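Local coordinates for FAD-binding PCMH-type domain-containing protein (Gibberella zeae, PDB 6YJO) that probably acts as an oxidoreductase on sugar substrates, using a flavin-adenine dinucleotide cofactor that it holds through two covalent links, at residues D148-G153 with G319-L324; T201-Y204 with E209-D212; L213-R218 with G476-K481; G292-L297 with S313-G318. All blocks are in the same frame, centred on the assembly; numbering follows the deposited sequence.

In the fold
Contacts 1 and 4 follow one another in the chain: 313-318 runs directly into 319-324, and their centres lie 19 Å apart. Contact 4 belongs to the edge of the seven-stranded antiparallel sheet, and contact 1 ties the loop and helix beyond that edge to helix 142-152. Contacts 2 and 3 lie together elsewhere, 14 Å between centres. They share helix 211-220 and meet where Asp212 faces Lys481. Contacts 3 and 4 are on opposite sides of the chain's centre, 39 Å between centres. None of the four forms the flavin site. The side chain of Trp320 is about 12 Å from the FAD, and that of Arg203 about 13 Å.

Contact 1 of 4, residues D148-G153 with G319-L324; sequences DLFQFG and GWIQML
The Phe150 ring carries Ile321 on one face and meets Trp320 at an oblique angle. Ile321 CG1 sits 3.9 Å from the Phe150 ring centroid, only 17° off the ring normal, which makes a CH-pi contact. It is shifted toward the rim, on the side of CG and CD1, and comes to 3.8 Å from Phe150 CD1. The end of the same branch, Ile321 CD1, lies 4.0 Å from Phe150 CB. The isoleucine branch therefore follows the phenylalanine from ring to root. Trp320 adds a single apolar touch, CD1 to Phe150 CD2 at 4.0 Å. A face of the indole takes Leu324 CD1 from one helical turn further on. Phe150 CG stands anti to the backbone N (chi1 -179°), and this carries the ring across to helix 320-326. The Phe150 side chain also touches Ala237, while Pro238 and Tyr291 pack on Trp320. Before the helix, Gly319 N donates to Gln322 OE1 at 3.3 Å, in the carbonyl plane and on a lone pair. This bond fastens the N-terminal end of helix 320-326, where Gly319 is the N-cap. The contact joins that helix to the end of helix 142-152, with the tryptophan buried and Phe150 only partly so. No hydrogen bond crosses between the segments. Their cohesion is apolar, from dispersion and a CH-pi contact.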
loop_
_atom_site.group_PDB
_atom_site.type_symbol
_atom_site.label_atom_id
_atom_site.label_comp_id
_atom_site.label_asym_id
_atom_site.label_seq_id
_atom_site.Cartn_x
_atom_site.Cartn_y
_atom_site.Cartn_z
ATOM N N ASP A 148 1.858 10.467 16.631
ATOM C CA ASP A 148 2.163 11.886 16.785
ATOM C C ASP A 148 0.985 12.784 16.420
ATOM O O ASP A 148 0.874 13.893 16.956
ATOM C CB ASP A 148 3.382 12.255 15.939
ATOM C CG ASP A 148 4.689 11.972 16.654
ATOM O OD1 ASP A 148 4.695 11.128 17.576
ATOM O OD2 ASP A 148 5.705 12.608 16.304
ATOM N N LEU A 149 0.100 12.338 15.526
ATOM C CA LEU A 149 -1.046 13.166 15.157
ATOM C C LEU A 149 -2.118 13.149 16.237
ATOM O O LEU A 149 -2.757 14.174 16.499
ATOM C CB LEU A 149 -1.639 12.696 13.827
ATOM C CG LEU A 149 -0.859 13.024 12.553
ATOM C CD1 LEU A 149 -1.592 12.452 11.351
ATOM C CD2 LEU A 149 -0.672 14.523 12.405
ATOM N N PHE A 150 -2.333 11.995 16.871
ATOM C CA PHE A 150 -3.315 11.900 17.942
ATOM C C PHE A 150 -2.842 12.591 19.212
ATOM O O PHE A 150 -3.678 12.981 20.032
ATOM C CB PHE A 150 -3.632 10.428 18.226
ATOM C CG PHE A 150 -4.650 10.219 19.312
ATOM C CD1 PHE A 150 -4.257 10.094 20.634
ATOM C CD2 PHE A 150 -6.000 10.137 19.006
ATOM C CE1 PHE A 150 -5.194 9.899 21.636
ATOM C CE2 PHE A 150 -6.940 9.943 20.001
ATOM C CZ PHE A 150 -6.535 9.822 21.317
ATOM N N GLN A 151 -1.529 12.756 19.388
ATOM C CA GLN A 151 -0.973 13.386 20.579
ATOM C C GLN A 151 -0.622 14.856 20.379
ATOM O O GLN A 151 -0.661 15.621 21.347
ATOM C CB GLN A 151 0.276 12.625 21.042
ATOM C CG GLN A 151 0.747 12.995 22.444
ATOM C CD GLN A 151 1.900 13.978 22.434
ATOM O OE1 GLN A 151 1.733 15.153 22.760
ATOM N NE2 GLN A 151 3.082 13.499 22.061
ATOM N N PHE A 152 -0.273 15.276 19.158
ATOM C CA PHE A 152 -0.104 16.703 18.898
ATOM C C PHE A 152 -1.444 17.425 18.925
ATOM O O PHE A 152 -1.518 18.587 19.340
ATOM C CB PHE A 152 0.590 16.921 17.550
ATOM C CG PHE A 152 2.041 16.506 17.528
ATOM C CD1 PHE A 152 2.708 16.147 18.695
ATOM C CD2 PHE A 152 2.741 16.483 16.334
ATOM C CE1 PHE A 152 4.037 15.773 18.665
ATOM C CE2 PHE A 152 4.070 16.109 16.299
ATOM C CZ PHE A 152 4.719 15.753 17.465
ATOM N N GLY A 153 -2.501 16.754 18.479
ATOM C CA GLY A 153 -3.863 17.220 18.651
ATOM C C GLY A 153 -4.731 16.042 19.042
ATOM O O GLY A 153 -4.479 15.391 20.059
ATOM N N GLY A 319 -10.995 3.473 22.178
ATOM C CA GLY A 319 -10.382 4.613 21.533
ATOM C C GLY A 319 -9.845 4.285 20.144
ATOM O O GLY A 319 -9.815 3.137 19.707
ATOM N N TRP A 320 -9.404 5.338 19.453
ATOM C CA TRP A 320 -8.892 5.195 18.095
ATOM C C TRP A 320 -7.528 4.521 18.094
ATOM O O TRP A 320 -7.254 3.664 17.249
ATOM C CB TRP A 320 -8.831 6.576 17.435
ATOM C CG TRP A 320 -7.858 6.726 16.287
ATOM C CD1 TRP A 320 -6.589 7.227 16.349
ATOM C CD2 TRP A 320 -8.096 6.412 14.908
ATOM N NE1 TRP A 320 -6.022 7.238 15.101
ATOM C CE2 TRP A 320 -6.924 6.741 14.198
ATOM C CE3 TRP A 320 -9.182 5.885 14.207
ATOM C CZ2 TRP A 320 -6.805 6.551 12.822
ATOM C CZ3 TRP A 320 -9.064 5.698 12.839
ATOM C CH2 TRP A 320 -7.885 6.030 12.161
ATOM N N ILE A 321 -6.663 4.896 19.039
ATOM C CA ILE A 321 -5.358 4.258 19.163
ATOM C C ILE A 321 -5.517 2.813 19.607
ATOM O O ILE A 321 -4.671 1.966 19.307
ATOM C CB ILE A 321 -4.468 5.064 20.130
ATOM C CG1 ILE A 321 -4.165 6.449 19.542
ATOM C CG2 ILE A 321 -3.173 4.317 20.425
ATOM C CD1 ILE A 321 -3.279 6.423 18.290
ATOM N N GLN A 322 -6.604 2.502 20.315
ATOM C CA GLN A 322 -6.856 1.121 20.705
ATOM C C GLN A 322 -7.143 0.256 19.483
ATOM O O GLN A 322 -6.631 -0.863 19.370
ATOM C CB GLN A 322 -8.016 1.069 21.700
ATOM C CG GLN A 322 -7.958 -0.081 22.678
ATOM C CD GLN A 322 -8.814 0.165 23.910
ATOM O OE1 GLN A 322 -9.624 1.092 23.944
ATOM N NE2 GLN A 322 -8.630 -0.661 24.934
ATOM N N MET A 323 -7.948 0.767 18.549
ATOM C CA MET A 323 -8.270 -0.003 17.352
ATOM C C MET A 323 -7.034 -0.223 16.486
ATOM O O MET A 323 -6.859 -1.304 15.911
ATOM C CB MET A 323 -9.368 0.705 16.557
ATOM C CG MET A 323 -9.675 0.086 15.193
ATOM S SD MET A 323 -8.548 0.595 13.863
ATOM C CE MET A 323 -8.658 2.387 13.958
ATOM N N LEU A 324 -6.174 0.793 16.367
ATOM C CA LEU A 324 -4.951 0.629 15.591
ATOM C C LEU A 324 -4.026 -0.403 16.222
ATOM O O LEU A 324 -3.310 -1.114 15.507
ATOM C CB LEU A 324 -4.233 1.974 15.450
ATOM C CG LEU A 324 -4.970 3.051 14.645
ATOM C CD1 LEU A 324 -4.198 4.366 14.665
ATOM C CD2 LEU A 324 -5.221 2.594 13.214
#

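Contact 2 of 4, residues T201-Y204 with E209-D212; sequences TIRY and EYYD. With NAG (2-acetamido-2-deoxy-beta-D-glucopyranose), chain B; NAG (2-acetamido-2-deoxy-beta-D-glucopyranose), chain C.
Arg203 and Tyr210 form the tight part of this contact, with Tyr204 and Glu209 on its loose side. Tyr210 OH stands over one face of the Arg203 guanidinium, toward its rim, and the ring is turned just 20° from the guanidinium plane. Thr201 CG2 lies over the centre of the opposite face, so the flat group is sandwiched. Tyr210 OH and Arg203 NE approach to 3.2 Å, but the angle is too poor for a hydrogen bond. Arg203 NE and NH2 donate instead to a glycan attached to the protein. Arg203 NE reaches O7, the acetamido oxygen of NAG (chain B), at 2.9 Å. Tyr210 CE1 comes to 3.3 Å from the same O7. A weak bond runs from Arg203 NH2 to O4 of NAG (chain C) at 3.3 Å. The bend at chi2 (-63°) helps bring the guanidinium to the sugars. Thr201 OG1 accepts a hydrogen bond from N2 of NAG (chain C) at 2.8 Å, nearly straight at 166°. The backbone adds Tyr204 O, 3.5 Å from Tyr210 CD2 at the ring edge. On the loose side, Glu209 OE2 only approaches the Tyr204 ring edge, 4.0 Å from CD2, and both residues are exposed. Three hydrogen bonds thus bind the sugars to 201-204. Packing between Tyr210 OH and Thr201 CG2 probably limits how far the guanidinium can turn, and helps keep both sugars against the surface.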
loop_
_atom_site.group_PDB
_atom_site.type_symbol
_atom_site.label_atom_id
_atom_site.label_comp_id
_atom_site.label_asym_id
_atom_site.label_seq_id
_atom_site.Cartn_x
_atom_site.Cartn_y
_atom_site.Cartn_z
ATOM N N THR A 201 16.894 19.225 -8.770
ATOM C CA THR A 201 16.045 20.365 -8.453
ATOM C C THR A 201 15.002 19.973 -7.415
ATOM O O THR A 201 14.367 18.922 -7.524
ATOM C CB THR A 201 15.362 20.882 -9.722
ATOM O OG1 THR A 201 16.317 21.572 -10.540
ATOM C CG2 THR A 201 14.218 21.824 -9.376
ATOM N N ILE A 202 14.835 20.822 -6.405
ATOM C CA ILE A 202 13.872 20.601 -5.330
ATOM C C ILE A 202 12.608 21.387 -5.653
ATOM O O ILE A 202 12.652 22.615 -5.800
ATOM C CB ILE A 202 14.439 21.024 -3.967
ATOM C CG1 ILE A 202 15.844 20.455 -3.755
ATOM C CG2 ILE A 202 13.515 20.562 -2.846
ATOM C CD1 ILE A 202 16.515 20.949 -2.479
ATOM N N ARG A 203 11.481 20.685 -5.756
ATOM C CA ARG A 203 10.185 21.300 -5.996
ATOM C C ARG A 203 9.256 21.053 -4.814
ATOM O O ARG A 203 9.381 20.051 -4.102
ATOM C CB ARG A 203 9.519 20.748 -7.266
ATOM C CG ARG A 203 10.244 21.050 -8.565
ATOM C CD ARG A 203 10.319 22.533 -8.837
ATOM N NE ARG A 203 10.774 22.787 -10.201
ATOM C CZ ARG A 203 11.466 23.853 -10.585
ATOM N NH1 ARG A 203 11.808 24.789 -9.710
ATOM N NH2 ARG A 203 11.823 23.974 -11.853
ATOM N N TYR A 204 8.322 21.978 -4.604
ATOM C CA TYR A 204 7.122 21.700 -3.828
ATOM C C TYR A 204 5.991 21.484 -4.825
ATOM O O TYR A 204 5.602 22.413 -5.540
ATOM C CB TYR A 204 6.779 22.821 -2.850
ATOM C CG TYR A 204 5.512 22.505 -2.090
ATOM C CD1 TYR A 204 5.490 21.499 -1.134
ATOM C CD2 TYR A 204 4.329 23.178 -2.359
ATOM C CE1 TYR A 204 4.337 21.185 -0.452
ATOM C CE2 TYR A 204 3.166 22.873 -1.681
ATOM C CZ TYR A 204 3.174 21.871 -0.729
ATOM O OH TYR A 204 2.021 21.562 -0.046
ATOM N N GLU A 209 0.616 24.643 -8.444
ATOM C CA GLU A 209 1.897 24.902 -9.087
ATOM C C GLU A 209 2.289 23.805 -10.071
ATOM O O GLU A 209 2.998 24.085 -11.045
ATOM C CB GLU A 209 2.991 25.062 -8.030
ATOM C CG GLU A 209 2.744 26.183 -7.025
ATOM C CD GLU A 209 2.076 25.695 -5.754
ATOM O OE1 GLU A 209 1.012 25.047 -5.845
ATOM O OE2 GLU A 209 2.623 25.955 -4.661
ATOM N N TYR A 210 1.846 22.561 -9.846
ATOM C CA TYR A 210 2.300 21.428 -10.655
ATOM C C TYR A 210 1.176 20.385 -10.695
ATOM O O TYR A 210 1.226 19.339 -10.043
ATOM C CB TYR A 210 3.600 20.839 -10.105
ATOM C CG TYR A 210 4.779 21.788 -10.180
ATOM C CD1 TYR A 210 5.427 22.030 -11.387
ATOM C CD2 TYR A 210 5.244 22.441 -9.046
ATOM C CE1 TYR A 210 6.502 22.895 -11.463
ATOM C CE2 TYR A 210 6.318 23.307 -9.112
ATOM C CZ TYR A 210 6.943 23.531 -10.326
ATOM O OH TYR A 210 8.014 24.395 -10.406
ATOM N N TYR A 211 0.154 20.674 -11.505
ATOM C CA TYR A 211 -1.062 19.863 -11.504
ATOM C C TYR A 211 -0.779 18.422 -11.921
ATOM O O TYR A 211 -1.263 17.476 -11.290
ATOM C CB TYR A 211 -2.104 20.493 -12.431
ATOM C CG TYR A 211 -3.517 19.988 -12.214
ATOM C CD1 TYR A 211 -4.286 20.456 -11.157
ATOM C CD2 TYR A 211 -4.083 19.050 -13.069
ATOM C CE1 TYR A 211 -5.578 20.002 -10.952
ATOM C CE2 TYR A 211 -5.377 18.592 -12.875
ATOM C CZ TYR A 211 -6.119 19.072 -11.813
ATOM O OH TYR A 211 -7.405 18.622 -11.602
ATOM N N ASP A 212 -0.004 18.234 -12.993
ATOM C CA ASP A 212 0.217 16.893 -13.524
ATOM C C ASP A 212 1.179 16.092 -12.655
ATOM O O ASP A 212 0.964 14.896 -12.426
ATOM C CB ASP A 212 0.756 16.973 -14.954
ATOM C CG ASP A 212 -0.288 17.432 -15.953
ATOM O OD1 ASP A 212 -1.498 17.308 -15.668
ATOM O OD2 ASP A 212 0.111 17.909 -17.035
HETATM C C1 NAG B . 10.674 22.426 -15.598
HETATM C C2 NAG B . 9.279 22.762 -15.033
HETATM C C3 NAG B . 8.440 23.532 -16.055
HETATM C C4 NAG B . 9.208 24.750 -16.546
HETATM C C5 NAG B . 10.524 24.293 -17.154
HETATM C C6 NAG B . 11.379 25.439 -17.637
HETATM C C7 NAG B . 8.689 21.051 -13.371
HETATM C C8 NAG B . 7.910 19.799 -13.108
HETATM N N2 NAG B . 8.586 21.557 -14.606
HETATM O O3 NAG B . 7.232 23.940 -15.418
HETATM O O4 NAG B . 8.473 25.573 -17.451
HETATM O O5 NAG B . 11.285 23.614 -16.144
HETATM O O6 NAG B . 12.161 25.972 -16.577
HETATM O O7 NAG B . 9.379 21.582 -12.504
HETATM C C1 NAG C . 14.874 19.860 -13.622
HETATM C C2 NAG C . 15.102 21.294 -14.089
HETATM C C3 NAG C . 13.795 22.089 -14.051
HETATM C C4 NAG C . 12.672 21.351 -14.770
HETATM C C5 NAG C . 12.578 19.910 -14.277
HETATM C C6 NAG C . 11.587 19.085 -15.064
HETATM C C7 NAG C . 17.135 22.638 -13.787
HETATM C C8 NAG C . 18.089 23.238 -12.797
HETATM N N2 NAG C . 16.115 21.941 -13.271
HETATM O O3 NAG C . 14.011 23.356 -14.665
HETATM O O4 NAG C . 11.432 21.975 -14.461
HETATM O O5 NAG C . 13.850 19.260 -14.402
HETATM O O6 NAG C . 12.161 18.600 -16.269
HETATM O O7 NAG C . 17.281 22.776 -14.997
#

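Contact 3 of 4, residues L213-R218 with G476-K481; sequences LTWALR and GKSLPK
Lys481 NZ is held by two groups, the Trp215 indole and the carboxylate of Asp212. It stands over the five-membered ring of Trp215, 3.6 Å from the centroid and 11° off the normal, a cation-pi contact. Asp212 OD1 pairs with it in a long, weak ion pair from one turn earlier in helix 211-220. The charge is thus shared between a pi face and an acid of the same helix, which would probably favour the protonated amine. The lysine chain is extended beyond CG and passes over the same face of the indole. Lys481 CD lies over the six-membered ring, 3.4 Å from its centroid, as a CH-pi partner, and it comes to 3.3 Å from Trp215 CH2. The aliphatic part and the ammonium group therefore cover both rings. Ser478 approaches the far end of the indole obliquely, with OG 3.4 Å from Trp215 CZ2. That hydroxyl makes its hydrogen bond elsewhere, to Ala409 O. Ser478 O lies at the indole edge, in the ring plane. A chi1 of 171° swings the indole out from helix 211-220 toward helix 479-489. Leu482, on the latter helix, also touches Trp215. Here the berberine-like C-terminal region packs, through helix 479-489, against helix 211-220, consistent with flavoproteins of this family, in which the C-terminal segment returns to complete the FAD-binding domain.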
loop_
_atom_site.group_PDB
_atom_site.type_symbol
_atom_site.label_atom_id
_atom_site.label_comp_id
_atom_site.label_asym_id
_atom_site.label_seq_id
_atom_site.Cartn_x
_atom_site.Cartn_y
_atom_site.Cartn_z
ATOM N N LEU A 213 2.255 16.724 -12.185
ATOM C CA LEU A 213 3.180 16.041 -11.287
ATOM C C LEU A 213 2.463 15.568 -10.028
ATOM O O LEU A 213 2.601 14.409 -9.617
ATOM C CB LEU A 213 4.342 16.970 -10.940
ATOM C CG LEU A 213 5.352 16.478 -9.903
ATOM C CD1 LEU A 213 5.818 15.065 -10.226
ATOM C CD2 LEU A 213 6.532 17.437 -9.846
ATOM N N THR A 214 1.678 16.456 -9.409
ATOM C CA THR A 214 0.914 16.077 -8.225
ATOM C C THR A 214 -0.086 14.978 -8.556
ATOM O O THR A 214 -0.347 14.090 -7.736
ATOM C CB THR A 214 0.193 17.304 -7.663
ATOM O OG1 THR A 214 1.140 18.353 -7.426
ATOM C CG2 THR A 214 -0.528 16.979 -6.361
ATOM N N TRP A 215 -0.661 15.028 -9.757
ATOM C CA TRP A 215 -1.570 13.978 -10.201
ATOM C C TRP A 215 -0.867 12.626 -10.234
ATOM O O TRP A 215 -1.441 11.608 -9.828
ATOM C CB TRP A 215 -2.123 14.353 -11.576
ATOM C CG TRP A 215 -2.901 13.286 -12.276
ATOM C CD1 TRP A 215 -4.245 13.059 -12.197
ATOM C CD2 TRP A 215 -2.385 12.318 -13.194
ATOM N NE1 TRP A 215 -4.595 12.002 -13.005
ATOM C CE2 TRP A 215 -3.470 11.529 -13.627
ATOM C CE3 TRP A 215 -1.108 12.040 -13.690
ATOM C CZ2 TRP A 215 -3.316 10.479 -14.528
ATOM C CZ3 TRP A 215 -0.955 10.997 -14.581
ATOM C CH2 TRP A 215 -2.053 10.232 -14.997
ATOM N N ALA A 216 0.386 12.600 -10.700
ATOM C CA ALA A 216 1.136 11.348 -10.737
ATOM C C ALA A 216 1.544 10.911 -9.336
ATOM O O ALA A 216 1.580 9.711 -9.042
ATOM C CB ALA A 216 2.367 11.502 -11.630
ATOM N N LEU A 217 1.858 11.865 -8.456
ATOM C CA LEU A 217 2.242 11.507 -7.095
ATOM C C LEU A 217 1.103 10.830 -6.350
ATOM O O LEU A 217 1.348 9.992 -5.473
ATOM C CB LEU A 217 2.711 12.750 -6.330
ATOM C CG LEU A 217 3.979 13.410 -6.871
ATOM C CD1 LEU A 217 4.465 14.513 -5.946
ATOM C CD2 LEU A 217 5.080 12.383 -7.090
ATOM N N ARG A 218 -0.145 11.176 -6.674
ATOM C CA ARG A 218 -1.308 10.508 -6.090
ATOM C C ARG A 218 -1.572 9.200 -6.839
ATOM O O ARG A 218 -2.589 9.021 -7.511
ATOM C CB ARG A 218 -2.537 11.408 -6.129
ATOM C CG ARG A 218 -2.475 12.651 -5.250
ATOM C CD ARG A 218 -3.847 13.301 -5.145
ATOM N NE ARG A 218 -3.811 14.568 -4.422
ATOM C CZ ARG A 218 -3.637 15.761 -4.990
ATOM N NH1 ARG A 218 -3.482 15.874 -6.303
ATOM N NH2 ARG A 218 -3.619 16.852 -4.234
ATOM N N GLY A 476 -3.877 1.360 -15.169
ATOM C CA GLY A 476 -5.033 1.433 -16.047
ATOM C C GLY A 476 -4.873 2.474 -17.137
ATOM O O GLY A 476 -3.840 2.553 -17.810
ATOM N N LYS A 477 -5.915 3.288 -17.319
ATOM C CA LYS A 477 -5.955 4.277 -18.392
ATOM C C LYS A 477 -5.164 5.540 -18.064
ATOM O O LYS A 477 -5.194 6.495 -18.849
ATOM C CB LYS A 477 -7.406 4.642 -18.723
ATOM C CG LYS A 477 -8.150 5.377 -17.612
ATOM C CD LYS A 477 -9.545 5.793 -18.068
ATOM C CE LYS A 477 -10.326 6.464 -16.949
ATOM N NZ LYS A 477 -11.525 7.191 -17.456
ATOM N N SER A 478 -4.477 5.571 -16.923
ATOM C CA SER A 478 -3.549 6.652 -16.623
ATOM C C SER A 478 -2.181 6.435 -17.250
ATOM O O SER A 478 -1.385 7.380 -17.296
ATOM C CB SER A 478 -3.386 6.804 -15.111
ATOM O OG SER A 478 -4.560 7.334 -14.520
ATOM N N LEU A 479 -1.897 5.225 -17.730
ATOM C CA LEU A 479 -0.568 4.903 -18.245
ATOM C C LEU A 479 -0.058 5.907 -19.270
ATOM O O LEU A 479 1.068 6.403 -19.105
ATOM C CB LEU A 479 -0.574 3.496 -18.861
ATOM C CG LEU A 479 0.487 2.487 -18.400
ATOM C CD1 LEU A 479 0.682 1.385 -19.457
ATOM C CD2 LEU A 479 1.818 3.155 -18.073
ATOM N N PRO A 480 -0.800 6.243 -20.328
ATOM C CA PRO A 480 -0.222 7.132 -21.356
ATOM C C PRO A 480 0.209 8.475 -20.796
ATOM O O PRO A 480 1.324 8.935 -21.072
ATOM C CB PRO A 480 -1.358 7.270 -22.382
ATOM C CG PRO A 480 -2.316 6.141 -22.087
ATOM C CD PRO A 480 -2.203 5.902 -20.609
ATOM N N LYS A 481 -0.655 9.119 -20.008
ATOM C CA LYS A 481 -0.290 10.388 -19.386
ATOM C C LYS A 481 0.894 10.209 -18.441
ATOM O O LYS A 481 1.783 11.066 -18.378
ATOM C CB LYS A 481 -1.499 10.960 -18.646
ATOM C CG LYS A 481 -1.452 12.461 -18.391
ATOM C CD LYS A 481 -2.196 12.813 -17.109
ATOM C CE LYS A 481 -2.817 14.203 -17.141
ATOM N NZ LYS A 481 -3.480 14.521 -15.839
#

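Contact 4 of 4, residues G292-L297 with S313-G318; sequences GTRANL and STASTG
Arg294 lays its guanidinium over the methyl group of Ala315, which meets it on one face. Ala315 CB is 3.3 Å from Arg294 NH1, and the inner part of the arginine follows at longer range, with CD 4.0 Å from the same methyl. The arginine leaves its backbone N in an extended turn (chi1 169°) and then bends at chi2 (58°). Extension followed by a bend sets the flat end alongside the strand. Ile312 touches the arginine too. The polar end is fixed from its own helix, where Arg294 NE donates to Asn298 OD1. Thr317 meets the root of the arginine more loosely, with OG1 4.2 Å from Arg294 CB. Its hydroxyl has its own hydrogen bond, with Thr242 OG1. Gly292 O also bonds to Thr242 OG1, so one threonine of strand 242-248 connects with both segments. Thr293 is the N-cap, and its OG1 accepts from Asn296 N at 3.2 Å. Thr293 OG1 in turn donates to Asn296 OD1 at 2.8 Å, from above the carbonyl plane. Within 313-318, Ser313 and Thr314 both face Ser245 in a classic beta bulge. Arg294 on Ala315, the loose Thr317 touch and the shared Thr242 join helix 294-308 to the edge of the seven-stranded antiparallel sheet. Leu297 packs on Phe244 and Tyr290 of that sheet, a helix-against-sheet layer consistent with the substrate-binding domain of berberine-bridge-type oxidases.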
loop_
_atom_site.group_PDB
_atom_site.type_symbol
_atom_site.label_atom_id
_atom_site.label_comp_id
_atom_site.label_asym_id
_atom_site.label_seq_id
_atom_site.Cartn_x
_atom_site.Cartn_y
_atom_site.Cartn_z
ATOM N N GLY A 292 -18.509 4.015 15.611
ATOM C CA GLY A 292 -19.809 4.198 16.218
ATOM C C GLY A 292 -19.977 3.223 17.366
ATOM O O GLY A 292 -19.026 2.550 17.776
ATOM N N THR A 293 -21.207 3.151 17.868
ATOM C CA THR A 293 -21.497 2.326 19.031
ATOM C C THR A 293 -21.751 0.876 18.622
ATOM O O THR A 293 -22.050 0.568 17.465
ATOM C CB THR A 293 -22.710 2.869 19.790
ATOM O OG1 THR A 293 -23.896 2.666 19.014
ATOM C CG2 THR A 293 -22.541 4.357 20.073
ATOM N N ARG A 294 -21.623 -0.026 19.599
ATOM C CA ARG A 294 -21.893 -1.436 19.339
ATOM C C ARG A 294 -23.313 -1.632 18.821
ATOM O O ARG A 294 -23.529 -2.312 17.810
ATOM C CB ARG A 294 -21.667 -2.263 20.607
ATOM C CG ARG A 294 -22.170 -3.712 20.516
ATOM C CD ARG A 294 -21.520 -4.471 19.358
ATOM N NE ARG A 294 -22.158 -5.763 19.115
ATOM C CZ ARG A 294 -21.871 -6.883 19.773
ATOM N NH1 ARG A 294 -20.955 -6.886 20.731
ATOM N NH2 ARG A 294 -22.508 -8.007 19.473
ATOM N N ALA A 295 -24.294 -1.035 19.506
ATOM C CA ALA A 295 -25.686 -1.207 19.113
ATOM C C ALA A 295 -25.943 -0.688 17.704
ATOM O O ALA A 295 -26.795 -1.231 16.991
ATOM C CB ALA A 295 -26.601 -0.507 20.115
ATOM N N ASN A 296 -25.225 0.354 17.279
ATOM C CA ASN A 296 -25.379 0.826 15.907
ATOM C C ASN A 296 -24.713 -0.122 14.920
ATOM O O ASN A 296 -25.251 -0.368 13.834
ATOM C CB ASN A 296 -24.805 2.234 15.754
ATOM C CG ASN A 296 -25.683 3.295 16.384
ATOM O OD1 ASN A 296 -25.189 4.193 17.065
ATOM N ND2 ASN A 296 -26.994 3.201 16.160
ATOM N N LEU A 297 -23.542 -0.657 15.276
ATOM C CA LEU A 297 -22.924 -1.695 14.456
ATOM C C LEU A 297 -23.883 -2.860 14.255
ATOM O O LEU A 297 -23.998 -3.400 13.150
ATOM C CB LEU A 297 -21.626 -2.172 15.113
ATOM C CG LEU A 297 -20.972 -3.449 14.571
ATOM C CD1 LEU A 297 -20.370 -3.212 13.196
ATOM C CD2 LEU A 297 -19.915 -3.958 15.541
ATOM N N SER A 313 -18.646 -12.599 16.741
ATOM C CA SER A 313 -17.865 -13.431 17.646
ATOM C C SER A 313 -17.207 -12.593 18.736
ATOM O O SER A 313 -17.334 -12.905 19.922
ATOM C CB SER A 313 -16.810 -14.214 16.856
ATOM O OG SER A 313 -17.411 -15.244 16.090
ATOM N N THR A 314 -16.510 -11.525 18.351
ATOM C CA THR A 314 -15.912 -10.592 19.294
ATOM C C THR A 314 -16.208 -9.171 18.843
ATOM O O THR A 314 -16.173 -8.867 17.646
ATOM C CB THR A 314 -14.396 -10.800 19.412
ATOM O OG1 THR A 314 -13.779 -10.587 18.136
ATOM C CG2 THR A 314 -14.087 -12.218 19.890
ATOM N N ALA A 315 -16.513 -8.304 19.804
ATOM C CA ALA A 315 -16.784 -6.906 19.506
ATOM C C ALA A 315 -16.560 -6.096 20.771
ATOM O O ALA A 315 -16.943 -6.519 21.865
ATOM C CB ALA A 315 -18.208 -6.711 18.971
ATOM N N SER A 316 -15.920 -4.943 20.613
ATOM C CA SER A 316 -15.524 -4.127 21.748
ATOM C C SER A 316 -15.394 -2.686 21.278
ATOM O O SER A 316 -14.975 -2.435 20.148
ATOM C CB SER A 316 -14.204 -4.630 22.348
ATOM O OG SER A 316 -13.758 -3.781 23.388
ATOM N N THR A 317 -15.762 -1.749 22.146
ATOM C CA THR A 317 -15.688 -0.330 21.841
ATOM C C THR A 317 -14.558 0.307 22.638
ATOM O O THR A 317 -14.313 -0.050 23.795
ATOM C CB THR A 317 -17.015 0.368 22.159
ATOM O OG1 THR A 317 -18.099 -0.390 21.609
ATOM C CG2 THR A 317 -17.042 1.779 21.576
ATOM N N GLY A 318 -13.877 1.255 22.009
ATOM C CA GLY A 318 -12.736 1.881 22.639
ATOM C C GLY A 318 -12.209 3.047 21.830
ATOM O O GLY A 318 -12.873 3.552 20.925
#